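Local coordinates for protein putative mandelate racemase (Salmonella typhimurium, PDB 2O56) that binds magnesium and probably acts as a hydro-lyase (dehydratase) of the mandelate racemase branch of the enolase superfamily, its substrate not established, at residues G42-A47 and F95-S100; R274-W279 and I297-G302. All blocks are in the same frame, centred on the assembly; numbering follows the deposited sequence. Where two conformers were deposited one is given.

Contact 1: G42-A47 and F95-S100; sequences GEVGLA and FSAAMS
Ala97 of helix 93-114 presses its methyl group into the bend at Gly45, between the side chains of Val44 and Leu46. This is strand-on-helix packing inside the N-terminal capping domain of the enolase superfamily, an alpha+beta unit whose antiparallel sheet is backed by helices. Strand 42-44 and the helix segment run nearly antiparallel, at 168°, with their axes only 6.8 Å apart at closest approach. With the small Ala97 facing the strand, the CA atoms of Val44 and Ala97 come to 5.2 Å from each other. Leu46 meets Ala97 with its branch point, Leu46 CG lying 3.7 Å from Ala97 CB, and both of its terminal methyls spread around the same methyl. CG is anti to the carbonyl carbon (chi1 -66°), a torsion that sets the branch point over the Ala97 methyl; the leucine side chain also packs on Trp87 of the second subunit, so this corner reaches the subunit interface. Val44 comes alongside instead. Its CG1, anti to the backbone N (chi1 175°), lies 3.6 Å from Ala97 O and 3.9 Å from Ala97 CB, and the valine side chain also touches Val28 and Val30 of strand 28-34. Gly45, centre of an inverse gamma turn closed by Leu46 N and Val44 O at 2.9 Å, turns the chain between these two residues. The CB of Glu43 points away from the helix, and its carboxylate accepts from the backbone N-H groups of Gly327 and Ser330. No hydrogen bond links the two segments, so the join is made by van der Waals packing within a buried interior. One turn along the helix, Ser100 OG donates to Ser96 O at 2.6 Å from above the carbonyl plane, and that oxygen also accepts from Ser100 N.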
ATOM      1  N   GLY A  42      16.811  -5.479  41.194  1.00 29.01           N
ATOM      2  CA  GLY A  42      16.025  -4.938  40.090  1.00 25.81           C
ATOM      3  C   GLY A  42      14.783  -4.255  40.619  1.00 29.60           C
ATOM      4  O   GLY A  42      14.435  -4.391  41.789  1.00 33.24           O
ATOM      5  N   GLU A  43      14.119  -3.498  39.760  1.00 25.87           N
ATOM      6  CA  GLU A  43      12.932  -2.795  40.156  1.00 27.91           C
ATOM      7  C   GLU A  43      11.780  -3.104  39.184  1.00 30.24           C
ATOM      8  O   GLU A  43      11.991  -3.215  37.978  1.00 24.72           O
ATOM      9  CB  GLU A  43      13.232  -1.298  40.213  1.00 30.08           C
ATOM     10  CG  GLU A  43      12.069  -0.495  40.669  1.00 26.00           C
ATOM     11  CD  GLU A  43      12.445   0.874  41.094  1.00 32.85           C
ATOM     12  OE1 GLU A  43      13.644   1.090  41.348  1.00 34.23           O
ATOM     13  OE2 GLU A  43      11.539   1.737  41.164  1.00 37.20           O
ATOM     14  N   VAL A  44      10.579  -3.287  39.729  1.00 24.17           N
ATOM     15  CA  VAL A  44       9.373  -3.541  38.934  1.00 24.45           C
ATOM     16  C   VAL A  44       8.679  -2.196  38.786  1.00 29.62           C
ATOM     17  O   VAL A  44       8.203  -1.641  39.777  1.00 30.91           O
ATOM     18  CB  VAL A  44       8.413  -4.513  39.667  1.00 27.01           C
ATOM     19  CG1 VAL A  44       7.093  -4.682  38.903  1.00 25.35           C
ATOM     20  CG2 VAL A  44       9.091  -5.869  39.919  1.00 24.24           C
ATOM     21  N   GLY A  45       8.630  -1.667  37.564  1.00 22.41           N
ATOM     22  CA  GLY A  45       8.233  -0.267  37.353  1.00 25.77           C
ATOM     23  C   GLY A  45       6.734  -0.022  37.263  1.00 30.95           C
ATOM     24  O   GLY A  45       6.220   0.362  36.204  1.00 29.41           O
ATOM     25  N   LEU A  46       6.045  -0.244  38.383  1.00 25.88           N
ATOM     26  CA  LEU A  46       4.608  -0.023  38.494  1.00 25.95           C
ATOM     27  C   LEU A  46       4.295   0.791  39.762  1.00 31.24           C
ATOM     28  O   LEU A  46       3.264   0.586  40.403  1.00 29.63           O
ATOM     29  CB  LEU A  46       3.873  -1.385  38.537  1.00 27.22           C
ATOM     30  CG  LEU A  46       3.920  -2.281  37.286  1.00 29.71           C
ATOM     31  CD1 LEU A  46       3.331  -3.665  37.567  1.00 24.11           C
ATOM     32  CD2 LEU A  46       3.168  -1.611  36.113  1.00 29.08           C
ATOM     33  N   ALA A  47       5.187   1.706  40.131  1.00 33.04           N
ATOM     34  CA  ALA A  47       5.103   2.369  41.454  1.00 30.42           C
ATOM     35  C   ALA A  47       3.898   3.311  41.597  1.00 37.09           C
ATOM     36  O   ALA A  47       3.463   3.619  42.709  1.00 32.73           O
ATOM     37  CB  ALA A  47       6.412   3.089  41.778  1.00 31.22           C
ATOM     38  N   PHE A  95       2.905  -8.058  33.087  1.00 26.83           N
ATOM     39  CA  PHE A  95       3.791  -9.161  32.766  1.00 23.45           C
ATOM     40  C   PHE A  95       5.226  -8.668  32.516  1.00 28.58           C
ATOM     41  O   PHE A  95       6.181  -9.149  33.128  1.00 26.52           O
ATOM     42  CB  PHE A  95       3.292  -9.929  31.548  1.00 24.40           C
ATOM     43  CG  PHE A  95       3.882 -11.293  31.456  1.00 24.63           C
ATOM     44  CD1 PHE A  95       3.194 -12.382  31.947  1.00 30.20           C
ATOM     45  CD2 PHE A  95       5.161 -11.489  30.952  1.00 35.10           C
ATOM     46  CE1 PHE A  95       3.750 -13.629  31.903  1.00 28.25           C
ATOM     47  CE2 PHE A  95       5.723 -12.770  30.920  1.00 20.84           C
ATOM     48  CZ  PHE A  95       5.004 -13.819  31.386  1.00 24.61           C
ATOM     49  N   SER A  96       5.339  -7.671  31.641  1.00 30.22           N
ATOM     50  CA  SER A  96       6.606  -7.073  31.247  1.00 26.20           C
ATOM     51  C   SER A  96       7.367  -6.465  32.418  1.00 26.50           C
ATOM     52  O   SER A  96       8.570  -6.667  32.526  1.00 26.56           O
ATOM     53  CB  SER A  96       6.371  -5.987  30.221  1.00 26.24           C
ATOM     54  OG  SER A  96       7.596  -5.423  29.810  1.00 23.42           O
ATOM     55  N   ALA A  97       6.673  -5.715  33.272  1.00 25.12           N
ATOM     56  CA  ALA A  97       7.316  -5.049  34.419  1.00 23.63           C
ATOM     57  C   ALA A  97       7.911  -6.037  35.421  1.00 23.96           C
ATOM     58  O   ALA A  97       8.984  -5.802  35.995  1.00 24.01           O
ATOM     59  CB  ALA A  97       6.348  -4.077  35.107  1.00 18.51           C
ATOM     60  N   ALA A  98       7.243  -7.162  35.611  1.00 27.55           N
ATOM     61  CA  ALA A  98       7.822  -8.233  36.427  1.00 26.42           C
ATOM     62  C   ALA A  98       9.029  -8.918  35.802  1.00 28.77           C
ATOM     63  O   ALA A  98       9.997  -9.185  36.503  1.00 24.66           O
ATOM     64  CB  ALA A  98       6.770  -9.248  36.826  1.00 23.81           C
ATOM     65  N   MET A  99       8.973  -9.191  34.494  1.00 23.27           N
ATOM     66  CA  MET A  99      10.129  -9.664  33.727  0.50 23.40           C
ATOM     67  C   MET A  99      11.304  -8.724  33.871  1.00 23.96           C
ATOM     68  O   MET A  99      12.442  -9.159  33.982  1.00 23.72           O
ATOM     69  CB  MET A  99       9.792  -9.750  32.234  0.50 26.22           C
ATOM     70  CG  MET A  99       9.086 -11.014  31.798  0.50 33.69           C
ATOM     71  SD  MET A  99       8.599 -10.850  30.071  0.50 30.90           S
ATOM     72  CE  MET A  99      10.059 -11.506  29.255  0.50  2.89           C
ATOM     73  N   SER A 100      11.007  -7.422  33.819  1.00 22.61           N
ATOM     74  CA  SER A 100      12.018  -6.378  33.820  1.00 21.19           C
ATOM     75  C   SER A 100      12.774  -6.345  35.141  1.00 26.59           C
ATOM     76  O   SER A 100      13.998  -6.275  35.143  1.00 29.82           O
ATOM     77  CB  SER A 100      11.362  -5.008  33.582  1.00 20.86           C
ATOM     78  OG  SER A 100      10.599  -5.010  32.381  1.00 23.31           O
TER

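Contact 2: R274-W279 and I297-G302; sequences RIYWRW and ICTCGG
Cys300 lies against Tyr276 and the peptide that precedes it, the nearest pair of CA atoms across the two segments, Tyr276 and Cys300, being 4.4 Å apart. Its sulfur sits at the edge of the tyrosine ring, near the ring plane, with SG 3.7 Å from Tyr276 CD1, a sulfur-aromatic contact. The thiol reaches this edge with SG anti to its carbonyl carbon (chi1 -54°). Farther along the ring, the Thr299 side chain lies across the tyrosine at a slant, Thr299 CG2 3.8 Å from Tyr276 CE1. One backbone bond ties the segments together: Trp277 N donates to Cys300 O at 3.2 Å, with the donor tilted 28° from the carbonyl plane. The same oxygen lies in the plane of the indole, at its edge, 3.3 Å from Trp277 CD1. Gly301 CA comes to the same edge, 3.8 Å from Trp277 CD1. In the next shell, Trp78 donates a hydrogen bond from its indole N-H to Gly301 O and meets the Trp277 ring edge-to-face. The segment 274-279 directly follows Glu273, a magnesium ligand. The contact thus joins two neighbouring loops of the C-terminal barrel domain, one leading from strand 269-271 into helix 277-286, the other from strand 292-293 into helix 302-314, with helices 74-83 and 93-114 packed against them.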
ATOM      1  N   ARG A 274       4.478   3.135  27.931  1.00 26.02           N
ATOM      2  CA  ARG A 274       3.435   2.131  27.840  1.00 21.58           C
ATOM      3  C   ARG A 274       3.455   1.294  26.571  1.00 17.46           C
ATOM      4  O   ARG A 274       2.445   0.726  26.172  1.00 21.17           O
ATOM      5  CB  ARG A 274       2.071   2.756  28.081  1.00 27.10           C
ATOM      6  CG  ARG A 274       1.835   3.071  29.561  1.00 24.78           C
ATOM      7  CD  ARG A 274       0.520   3.751  29.731  1.00 26.24           C
ATOM      8  NE  ARG A 274       0.621   5.172  29.410  1.00 24.31           N
ATOM      9  CZ  ARG A 274      -0.299   6.065  29.738  1.00 28.21           C
ATOM     10  NH1 ARG A 274      -1.389   5.669  30.383  1.00 25.67           N
ATOM     11  NH2 ARG A 274      -0.132   7.340  29.426  1.00 24.83           N
ATOM     12  N   ILE A 275       4.636   1.176  25.984  1.00 20.31           N
ATOM     13  CA  ILE A 275       4.903   0.322  24.832  1.00 23.59           C
ATOM     14  C   ILE A 275       6.037  -0.644  25.219  1.00 20.76           C
ATOM     15  O   ILE A 275       7.085  -0.223  25.714  1.00 24.89           O
ATOM     16  CB  ILE A 275       5.388   1.190  23.656  1.00 18.55           C
ATOM     17  CG1 ILE A 275       4.367   2.274  23.296  1.00 22.27           C
ATOM     18  CG2 ILE A 275       5.643   0.355  22.446  1.00 20.21           C
ATOM     19  CD1 ILE A 275       4.882   3.287  22.181  1.00 24.32           C
ATOM     20  N   TYR A 276       5.815  -1.936  25.022  1.00 19.40           N
ATOM     21  CA  TYR A 276       6.664  -2.957  25.638  1.00 21.44           C
ATOM     22  C   TYR A 276       7.323  -3.859  24.615  1.00 23.03           C
ATOM     23  O   TYR A 276       6.667  -4.338  23.688  1.00 20.91           O
ATOM     24  CB  TYR A 276       5.856  -3.801  26.639  1.00 18.35           C
ATOM     25  CG  TYR A 276       4.887  -3.002  27.456  1.00 21.42           C
ATOM     26  CD1 TYR A 276       5.336  -1.966  28.286  1.00 21.05           C
ATOM     27  CD2 TYR A 276       3.526  -3.250  27.385  1.00 20.16           C
ATOM     28  CE1 TYR A 276       4.462  -1.197  29.032  1.00 21.57           C
ATOM     29  CE2 TYR A 276       2.630  -2.475  28.131  1.00 15.47           C
ATOM     30  CZ  TYR A 276       3.124  -1.450  28.952  1.00 22.06           C
ATOM     31  OH  TYR A 276       2.258  -0.710  29.716  1.00 24.91           O
ATOM     32  N   TRP A 277       8.623  -4.093  24.817  1.00 24.18           N
ATOM     33  CA  TRP A 277       9.440  -5.043  24.040  1.00 20.30           C
ATOM     34  C   TRP A 277       9.695  -4.562  22.610  1.00 23.27           C
ATOM     35  O   TRP A 277       9.103  -3.582  22.156  1.00 25.16           O
ATOM     36  CB  TRP A 277       8.901  -6.483  24.070  1.00 21.20           C
ATOM     37  CG  TRP A 277       8.507  -7.017  25.427  1.00 20.77           C
ATOM     38  CD1 TRP A 277       8.898  -6.557  26.648  1.00 15.63           C
ATOM     39  CD2 TRP A 277       7.658  -8.144  25.675  1.00 21.39           C
ATOM     40  NE1 TRP A 277       8.323  -7.315  27.642  1.00 21.32           N
ATOM     41  CE2 TRP A 277       7.568  -8.302  27.071  1.00 23.02           C
ATOM     42  CE3 TRP A 277       6.955  -9.033  24.844  1.00 16.64           C
ATOM     43  CZ2 TRP A 277       6.791  -9.300  27.667  1.00 23.86           C
ATOM     44  CZ3 TRP A 277       6.194 -10.037  25.444  1.00 23.77           C
ATOM     45  CH2 TRP A 277       6.128 -10.166  26.840  1.00 26.67           C
ATOM     46  N   ARG A 278      10.621  -5.217  21.922  1.00 20.50           N
ATOM     47  CA  ARG A 278      10.835  -4.946  20.499  1.00 22.57           C
ATOM     48  C   ARG A 278       9.498  -5.017  19.725  1.00 23.73           C
ATOM     49  O   ARG A 278       9.231  -4.193  18.864  1.00 21.95           O
ATOM     50  CB  ARG A 278      11.774  -6.013  19.919  1.00 20.27           C
ATOM     51  CG  ARG A 278      13.267  -5.839  20.212  1.00 17.82           C
ATOM     52  CD  ARG A 278      13.980  -7.176  19.963  1.00 16.26           C
ATOM     53  NE  ARG A 278      13.702  -8.147  21.032  1.00 26.69           N
ATOM     54  CZ  ARG A 278      14.112  -9.418  21.025  1.00 25.14           C
ATOM     55  NH1 ARG A 278      14.816  -9.880  20.007  1.00 19.19           N
ATOM     56  NH2 ARG A 278      13.826 -10.231  22.039  1.00 21.85           N
ATOM     57  N   TRP A 279       8.687  -6.037  20.020  1.00 21.65           N
ATOM     58  CA  TRP A 279       7.403  -6.226  19.353  1.00 20.01           C
ATOM     59  C   TRP A 279       6.462  -5.004  19.501  1.00 25.32           C
ATOM     60  O   TRP A 279       5.759  -4.622  18.556  1.00 24.63           O
ATOM     61  CB  TRP A 279       6.733  -7.498  19.863  1.00 20.86           C
ATOM     62  CG  TRP A 279       7.468  -8.757  19.494  1.00 19.09           C
ATOM     63  CD1 TRP A 279       7.216  -9.575  18.410  1.00 22.40           C
ATOM     64  CD2 TRP A 279       8.544  -9.378  20.218  1.00 27.20           C
ATOM     65  NE1 TRP A 279       8.071 -10.667  18.427  1.00 19.63           N
ATOM     66  CE2 TRP A 279       8.900 -10.569  19.513  1.00 22.84           C
ATOM     67  CE3 TRP A 279       9.239  -9.057  21.397  1.00 19.81           C
ATOM     68  CZ2 TRP A 279       9.935 -11.421  19.940  1.00 19.90           C
ATOM     69  CZ3 TRP A 279      10.272  -9.896  21.810  1.00 25.05           C
ATOM     70  CH2 TRP A 279      10.598 -11.076  21.087  1.00 21.95           C
ATOM     71  N   ILE A 297      13.072   1.049  31.621  1.00 25.82           N
ATOM     72  CA  ILE A 297      13.785  -0.225  31.743  1.00 24.99           C
ATOM     73  C   ILE A 297      13.073  -1.151  32.737  1.00 26.64           C
ATOM     74  O   ILE A 297      13.134  -2.359  32.594  1.00 25.15           O
ATOM     75  CB  ILE A 297      15.302  -0.025  32.085  1.00 25.51           C
ATOM     76  CG1 ILE A 297      16.033   0.609  30.902  1.00 28.95           C
ATOM     77  CG2 ILE A 297      16.020  -1.357  32.445  1.00 25.72           C
ATOM     78  CD1 ILE A 297      17.297   1.384  31.290  1.00 24.79           C
ATOM     79  N   CYS A 298      12.368  -0.572  33.712  1.00 22.36           N
ATOM     80  CA  CYS A 298      11.722  -1.325  34.793  1.00 26.17           C
ATOM     81  C   CYS A 298      10.311  -1.777  34.432  1.00 30.39           C
ATOM     82  O   CYS A 298       9.719  -2.593  35.151  1.00 23.79           O
ATOM     83  CB  CYS A 298      11.673  -0.495  36.078  1.00 28.76           C
ATOM     84  SG  CYS A 298      13.285   0.042  36.711  1.00 33.69           S
ATOM     85  N   THR A 299       9.780  -1.254  33.325  1.00 27.44           N
ATOM     86  CA  THR A 299       8.435  -1.658  32.818  1.00 20.32           C
ATOM     87  C   THR A 299       8.499  -2.386  31.477  1.00 28.93           C
ATOM     88  O   THR A 299       7.738  -3.315  31.244  1.00 25.65           O
ATOM     89  CB  THR A 299       7.448  -0.447  32.677  1.00 26.28           C
ATOM     90  OG1 THR A 299       7.541   0.414  33.826  1.00 28.31           O
ATOM     91  CG2 THR A 299       5.993  -0.922  32.538  1.00 24.41           C
ATOM     92  N   CYS A 300       9.385  -1.957  30.581  1.00 22.67           N
ATOM     93  CA  CYS A 300       9.234  -2.310  29.173  1.00 22.74           C
ATOM     94  C   CYS A 300      10.159  -3.418  28.693  1.00 22.43           C
ATOM     95  O   CYS A 300      10.301  -3.646  27.478  1.00 23.14           O
ATOM     96  CB  CYS A 300       9.357  -1.069  28.302  1.00 24.45           C
ATOM     97  SG  CYS A 300       8.196   0.238  28.844  1.00 24.48           S
ATOM     98  N   GLY A 301      10.787  -4.117  29.634  1.00 21.33           N
ATOM     99  CA  GLY A 301      11.379  -5.422  29.321  1.00 18.35           C
ATOM    100  C   GLY A 301      12.700  -5.716  30.010  1.00 21.08           C
ATOM    101  O   GLY A 301      13.211  -6.826  29.916  1.00 25.38           O
ATOM    102  N   GLY A 302      13.238  -4.729  30.720  1.00 26.30           N
ATOM    103  CA  GLY A 302      14.512  -4.903  31.438  1.00 23.29           C
ATOM    104  C   GLY A 302      15.681  -4.499  30.581  1.00 22.11           C
ATOM    105  O   GLY A 302      15.510  -3.974  29.476  1.00 22.65           O
TER

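Contact 1 belongs to the N-terminal capping domain and closes before contact 2 opens in the barrel domain, yet their centres are only 9 Å apart. They meet at the domain interface: Ser96 OG lies 2.6 Å from Thr299 O and Gly45 O 2.7 Å from Thr299 OG1, both probable hydrogen bonds. Helix 93-114 and the Gly45 turn thereby pack against barrel loops that follow strands 269-271 and 292-293. Both contacts also touch the second subunit. In this superfamily the active site lies between cap and barrel, and the bound magnesium is about 13 Å from Gly45 and about 11 Å from the Thr299 side chain.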